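Long-range contacts in group 3 allergen SMIPP-S Yv6023A04 (Sarcoptes scabiei type hominis, PDB 3H7O), which has the trypsin fold of the S1 peptidases but, as an inactivated scabies mite protease paralogue, probably does not work as a protease: residues A[70-75]-A[95-100]; A[90-95]-A[218-223]. The protein carries 3 engineered substitutions. All blocks are in the same frame, centred on the assembly; numbering follows the deposited sequence.

Contact 1. Residues A[70-75]-A[95-100]; sequences DPYVSH and LSRPLK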
loop_
_atom_site.group_PDB
_atom_site.type_symbol
_atom_site.label_atom_id
_atom_site.label_comp_id
_atom_site.label_asym_id
_atom_site.label_seq_id
_atom_site.Cartn_x
_atom_site.Cartn_y
_atom_site.Cartn_z
ATOM N N ASP A 70 -11.727 -9.865 -6.618
ATOM C CA ASP A 70 -12.827 -9.923 -5.666
ATOM C C ASP A 70 -13.579 -8.592 -5.690
ATOM O O ASP A 70 -13.087 -7.598 -5.154
ATOM C CB ASP A 70 -12.283 -10.197 -4.259
ATOM C CG ASP A 70 -13.367 -10.586 -3.270
ATOM O OD1 ASP A 70 -14.537 -10.180 -3.449
ATOM O OD2 ASP A 70 -13.037 -11.291 -2.290
ATOM N N PRO A 71 -14.769 -8.569 -6.323
ATOM C CA PRO A 71 -15.593 -7.360 -6.430
ATOM C C PRO A 71 -16.637 -7.232 -5.316
ATOM O O PRO A 71 -17.725 -6.701 -5.551
ATOM C CB PRO A 71 -16.303 -7.570 -7.761
ATOM C CG PRO A 71 -16.537 -9.051 -7.786
ATOM C CD PRO A 71 -15.316 -9.668 -7.142
ATOM N N TYR A 72 -16.317 -7.725 -4.125
ATOM C CA TYR A 72 -17.284 -7.738 -3.032
ATOM C C TYR A 72 -16.804 -6.942 -1.820
ATOM O O TYR A 72 -16.858 -7.431 -0.690
ATOM C CB TYR A 72 -17.610 -9.175 -2.608
ATOM C CG TYR A 72 -18.371 -10.007 -3.618
ATOM C CD1 TYR A 72 -19.768 -9.996 -3.650
ATOM C CD2 TYR A 72 -17.697 -10.836 -4.512
ATOM C CE1 TYR A 72 -20.474 -10.784 -4.562
ATOM C CE2 TYR A 72 -18.393 -11.627 -5.427
ATOM C CZ TYR A 72 -19.777 -11.591 -5.447
ATOM O OH TYR A 72 -20.459 -12.367 -6.350
ATOM N N VAL A 73 -16.332 -5.721 -2.051
ATOM C CA VAL A 73 -15.991 -4.834 -0.944
ATOM C C VAL A 73 -17.288 -4.264 -0.353
ATOM O O VAL A 73 -18.084 -3.648 -1.065
ATOM C CB VAL A 73 -15.015 -3.708 -1.371
ATOM C CG1 VAL A 73 -14.725 -2.773 -0.199
ATOM C CG2 VAL A 73 -13.715 -4.299 -1.919
ATOM N N SER A 74 -17.487 -4.473 0.948
ATOM C CA SER A 74 -18.719 -4.076 1.631
ATOM C C SER A 74 -18.578 -2.830 2.510
ATOM O O SER A 74 -19.557 -2.123 2.744
ATOM C CB SER A 74 -19.257 -5.239 2.471
ATOM O OG SER A 74 -18.286 -5.673 3.410
ATOM N N HIS A 75 -17.370 -2.570 3.005
ATOM C CA HIS A 75 -17.137 -1.432 3.898
ATOM C C HIS A 75 -15.703 -0.919 3.811
ATOM O O HIS A 75 -14.777 -1.685 3.540
ATOM C CB HIS A 75 -17.465 -1.807 5.349
ATOM C CG HIS A 75 -17.652 -0.627 6.255
ATOM N ND1 HIS A 75 -18.855 0.037 6.374
ATOM C CD2 HIS A 75 -16.792 0.002 7.092
ATOM C CE1 HIS A 75 -18.726 1.027 7.240
ATOM N NE2 HIS A 75 -17.485 1.028 7.690
ATOM N N LEU A 95 -14.496 -7.321 3.061
ATOM C CA LEU A 95 -15.124 -8.115 2.013
ATOM C C LEU A 95 -16.332 -8.896 2.522
ATOM O O LEU A 95 -16.323 -9.407 3.645
ATOM C CB LEU A 95 -14.100 -9.070 1.400
ATOM C CG LEU A 95 -12.940 -8.378 0.693
ATOM C CD1 LEU A 95 -11.713 -9.277 0.695
ATOM C CD2 LEU A 95 -13.342 -7.958 -0.724
ATOM N N SER A 96 -17.374 -8.975 1.696
ATOM C CA SER A 96 -18.544 -9.794 2.013
ATOM C C SER A 96 -18.372 -11.220 1.490
ATOM O O SER A 96 -18.956 -12.164 2.028
ATOM C CB SER A 96 -19.821 -9.164 1.451
ATOM O OG SER A 96 -19.783 -9.108 0.037
ATOM N N ARG A 97 -17.578 -11.354 0.428
ATOM C CA ARG A 97 -17.173 -12.640 -0.127
ATOM C C ARG A 97 -15.653 -12.697 0.020
ATOM O O ARG A 97 -14.955 -11.787 -0.437
ATOM C CB ARG A 97 -17.588 -12.735 -1.600
ATOM C CG ARG A 97 -17.384 -14.095 -2.270
ATOM C CD ARG A 97 -16.066 -14.188 -3.045
ATOM N NE ARG A 97 -16.010 -15.433 -3.805
ATOM C CZ ARG A 97 -15.507 -16.576 -3.345
ATOM N NH1 ARG A 97 -14.982 -16.641 -2.124
ATOM N NH2 ARG A 97 -15.527 -17.658 -4.112
ATOM N N PRO A 98 -15.130 -13.757 0.669
ATOM C CA PRO A 98 -13.711 -13.739 1.042
ATOM C C PRO A 98 -12.761 -13.948 -0.133
ATOM O O PRO A 98 -13.147 -14.543 -1.138
ATOM C CB PRO A 98 -13.592 -14.905 2.026
ATOM C CG PRO A 98 -14.667 -15.851 1.624
ATOM C CD PRO A 98 -15.793 -15.018 1.053
ATOM N N LEU A 99 -11.533 -13.450 0.000
ATOM C CA LEU A 99 -10.470 -13.764 -0.954
ATOM C C LEU A 99 -10.202 -15.263 -0.913
ATOM O O LEU A 99 -10.189 -15.861 0.167
ATOM C CB LEU A 99 -9.182 -13.015 -0.600
ATOM C CG LEU A 99 -9.186 -11.486 -0.502
ATOM C CD1 LEU A 99 -7.890 -10.987 0.132
ATOM C CD2 LEU A 99 -9.410 -10.840 -1.867
ATOM N N LYS A 100 -10.010 -15.862 -2.085
ATOM C CA LYS A 100 -9.670 -17.280 -2.191
ATOM C C LYS A 100 -8.165 -17.476 -1.999
ATOM O O LYS A 100 -7.421 -17.706 -2.964
ATOM C CB LYS A 100 -10.110 -17.845 -3.549
ATOM C CG LYS A 100 -11.613 -17.883 -3.769
ATOM C CD LYS A 100 -11.973 -18.623 -5.052
ATOM C CE LYS A 100 -11.847 -20.133 -4.888
ATOM N NZ LYS A 100 -12.482 -20.868 -6.017
#
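Val73 and Leu95 face each other as an antiparallel, non-hydrogen-bonded pair, their CA atoms 4.5 Å apart; beyond it the backbones separate, to 6.5 Å between the CA atoms of Asp70 and Leu99, as 95-100 turns off into a loop while 70-75 stays on strand 68-78. The backbone bond across the pair runs from Ser96 N to Tyr72 O (2.9 Å, N-H...O angle 165°), and the same carbonyl also takes a CH...O contact from Leu95 CA. Val73, which also touches Ile53 and Ile55, meets Leu95 CD2 with CG2 at 3.9 Å. Arg97 lays its CB over a face of the Tyr72 ring, 3.8 Å from the centroid, a CH-pi contact; the aliphatic chain then passes the CD2 side of the ring, and its guanidinium plane is turned 63° from the ring. Asp70 comes in from the far end. With CG anti to the backbone N (chi1 -167°), its carboxylate lies between the chains: OD1 accepts a weak bond from Tyr72 N, OD2 stands 2.7 Å from Arg97 O, and Leu95 CD2 packs against CG at 3.7 Å. Leu99 CD2 adds a methyl beside Asp70 CB, so a buried acid sits among apolar branches and backbone carbonyls, an environment that would probably raise its pKa. Farther along, Ser74 and His75 both face Glu94, a classic beta bulge in strand 68-78. Bulge and diverging end together belong to an antiparallel strand pair of the first beta-barrel of the chymotrypsin-like fold.

Contact 2. Residues A[90-95]-A[218-223]; sequences IAILEL and VSWIQD
A buried, apolar strand-to-helix contact joins Ile90 and Ile92 to Trp220 and Ile221, where the C-terminal helix 218-225 lies against the outside of the six-stranded barrel that contains strand 91-95. Over these short segments the two axes run nearly parallel, 11° apart and 10.1 Å at closest approach, and Ile92 and Ile221 are the residues whose CA atoms come nearest across the gap. Ile92 carries much of the contact. Its CG1 is anti to the carbonyl carbon (chi1 -62°) and the chain is extended beyond it, which carries CD1 straight out to the helix. That methyl meets two residues of the helix: it rests over the six-membered ring of Trp220, 4.1 Å from the centroid in a CH-pi contact 15° off the ring normal, and it touches Ile221 at CA and CG1, both at 3.9 Å. The indole comes from the opposite direction, with its benzo end, CZ3 and CH2, leading toward the strand. Ala91 CA lies at the edge of this ring, near its plane, 4.3 Å from CH2. Ile90 approaches the ring obliquely instead, its CG2 3.9 Å from CZ3, while its CD1 reaches Ile221 CD1 at 4.4 Å. On the neighbouring strand 37-40, Leu39 touches both Ile90 and Ile92, and Ser79 touches Trp220. Past the helix, Lys228 NZ is hydrogen-bonded to Leu95 O. Between the two segments themselves all the touching atoms are carbons, so dispersion and the exclusion of water, rather than directional polar bonds, hold them together, with the flat indole serving as the platform on which Ile92 CD1 settles.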
loop_
_atom_site.group_PDB
_atom_site.type_symbol
_atom_site.label_atom_id
_atom_site.label_comp_id
_atom_site.label_asym_id
_atom_site.label_seq_id
_atom_site.Cartn_x
_atom_site.Cartn_y
_atom_site.Cartn_z
ATOM N N ILE A 90 -4.495 5.714 5.788
ATOM C CA ILE A 90 -4.564 4.271 5.938
ATOM C C ILE A 90 -6.043 3.853 6.014
ATOM O O ILE A 90 -6.869 4.562 6.595
ATOM C CB ILE A 90 -3.752 3.817 7.185
ATOM C CG1 ILE A 90 -3.564 2.297 7.201
ATOM C CG2 ILE A 90 -4.370 4.375 8.493
ATOM C CD1 ILE A 90 -2.555 1.812 8.230
ATOM N N ALA A 91 -6.375 2.724 5.397
ATOM C CA ALA A 91 -7.758 2.261 5.347
ATOM C C ALA A 91 -7.826 0.750 5.284
ATOM O O ALA A 91 -6.949 0.102 4.705
ATOM C CB ALA A 91 -8.480 2.865 4.145
ATOM N N ILE A 92 -8.877 0.196 5.878
ATOM C CA ILE A 92 -9.142 -1.233 5.792
ATOM C C ILE A 92 -10.384 -1.464 4.942
ATOM O O ILE A 92 -11.431 -0.855 5.175
ATOM C CB ILE A 92 -9.300 -1.875 7.189
ATOM C CG1 ILE A 92 -7.992 -1.731 7.977
ATOM C CG2 ILE A 92 -9.680 -3.358 7.062
ATOM C CD1 ILE A 92 -8.110 -2.034 9.465
ATOM N N LEU A 93 -10.247 -2.322 3.936
ATOM C CA LEU A 93 -11.374 -2.711 3.103
ATOM C C LEU A 93 -11.924 -4.042 3.595
ATOM O O LEU A 93 -11.176 -5.008 3.728
ATOM C CB LEU A 93 -10.951 -2.814 1.632
ATOM C CG LEU A 93 -10.239 -1.601 1.011
ATOM C CD1 LEU A 93 -9.865 -1.880 -0.435
ATOM C CD2 LEU A 93 -11.078 -0.333 1.108
ATOM N N GLU A 94 -13.225 -4.080 3.874
ATOM C CA GLU A 94 -13.894 -5.317 4.284
ATOM C C GLU A 94 -14.587 -5.993 3.107
ATOM O O GLU A 94 -15.196 -5.325 2.270
ATOM C CB GLU A 94 -14.905 -5.047 5.401
ATOM C CG GLU A 94 -15.636 -6.296 5.887
ATOM C CD GLU A 94 -16.572 -6.025 7.042
ATOM O OE1 GLU A 94 -16.704 -4.854 7.453
ATOM O OE2 GLU A 94 -17.182 -6.993 7.541
ATOM N N LEU A 95 -14.496 -7.321 3.061
ATOM C CA LEU A 95 -15.124 -8.115 2.013
ATOM C C LEU A 95 -16.332 -8.896 2.522
ATOM O O LEU A 95 -16.323 -9.407 3.645
ATOM C CB LEU A 95 -14.100 -9.070 1.400
ATOM C CG LEU A 95 -12.940 -8.378 0.693
ATOM C CD1 LEU A 95 -11.713 -9.277 0.695
ATOM C CD2 LEU A 95 -13.342 -7.958 -0.724
ATOM N N VAL A 218 -1.695 -0.699 14.558
ATOM C CA VAL A 218 -1.911 -2.142 14.653
ATOM C C VAL A 218 -2.977 -2.526 15.694
ATOM O O VAL A 218 -3.657 -3.537 15.535
ATOM C CB VAL A 218 -0.573 -2.932 14.803
ATOM C CG1 VAL A 218 -0.084 -2.932 16.228
ATOM C CG2 VAL A 218 -0.730 -4.356 14.287
ATOM N N SER A 219 -3.137 -1.700 16.729
ATOM C CA SER A 219 -4.211 -1.885 17.706
ATOM C C SER A 219 -5.582 -1.709 17.044
ATOM O O SER A 219 -6.493 -2.517 17.249
ATOM C CB SER A 219 -4.047 -0.909 18.872
ATOM O OG SER A 219 -5.069 -1.093 19.830
ATOM N N TRP A 220 -5.706 -0.652 16.242
ATOM C CA TRP A 220 -6.921 -0.363 15.488
ATOM C C TRP A 220 -7.186 -1.433 14.423
ATOM O O TRP A 220 -8.324 -1.875 14.256
ATOM C CB TRP A 220 -6.827 1.038 14.863
ATOM C CG TRP A 220 -7.858 1.332 13.806
ATOM C CD1 TRP A 220 -9.201 1.511 13.993
ATOM C CD2 TRP A 220 -7.624 1.490 12.399
ATOM N NE1 TRP A 220 -9.818 1.766 12.788
ATOM C CE2 TRP A 220 -8.874 1.761 11.795
ATOM C CE3 TRP A 220 -6.480 1.433 11.591
ATOM C CZ2 TRP A 220 -9.012 1.970 10.418
ATOM C CZ3 TRP A 220 -6.617 1.641 10.219
ATOM C CH2 TRP A 220 -7.877 1.907 9.649
ATOM N N ILE A 221 -6.130 -1.849 13.721
ATOM C CA ILE A 221 -6.219 -2.914 12.709
ATOM C C ILE A 221 -6.709 -4.230 13.325
ATOM O O ILE A 221 -7.610 -4.876 12.783
ATOM C CB ILE A 221 -4.865 -3.117 11.968
ATOM C CG1 ILE A 221 -4.538 -1.893 11.104
ATOM C CG2 ILE A 221 -4.892 -4.378 11.096
ATOM C CD1 ILE A 221 -3.082 -1.802 10.677
ATOM N N GLN A 222 -6.125 -4.610 14.460
ATOM C CA GLN A 222 -6.526 -5.826 15.180
ATOM C C GLN A 222 -7.999 -5.798 15.588
ATOM O O GLN A 222 -8.682 -6.819 15.507
ATOM C CB GLN A 222 -5.646 -6.057 16.412
ATOM C CG GLN A 222 -4.268 -6.629 16.109
ATOM C CD GLN A 222 -3.334 -6.608 17.314
ATOM O OE1 GLN A 222 -3.652 -6.038 18.363
ATOM N NE2 GLN A 222 -2.170 -7.228 17.164
ATOM N N ASP A 223 -8.478 -4.628 16.012
ATOM C CA ASP A 223 -9.893 -4.429 16.349
ATOM C C ASP A 223 -10.827 -4.668 15.163
ATOM O O ASP A 223 -11.908 -5.233 15.322
ATOM C CB ASP A 223 -10.124 -3.024 16.918
ATOM C CG ASP A 223 -9.633 -2.878 18.348
ATOM O OD1 ASP A 223 -9.428 -3.908 19.027
ATOM O OD2 ASP A 223 -9.454 -1.724 18.794
#

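In the fold
Strand 91-95 ties the two contacts together: Leu95 belongs to both, and their centres lie 14 Å apart. Glu94 supplies the direct junction, its O 2.8 Å from Ser74 N and its N 2.9 Å from His75 O, probable backbone hydrogen bonds between neighbouring strands of one barrel. The centre of contact 1, at the other end of that strand pair, is about 18 Å from the centre of the chain; contact 2 holds the C-terminal helix near the strand's start. By comparison with active S1 peptidases, the start of strand 91-95 probably adjoins the place of the triad aspartate, so contact 2 probably lies nearer the remnant of the active site.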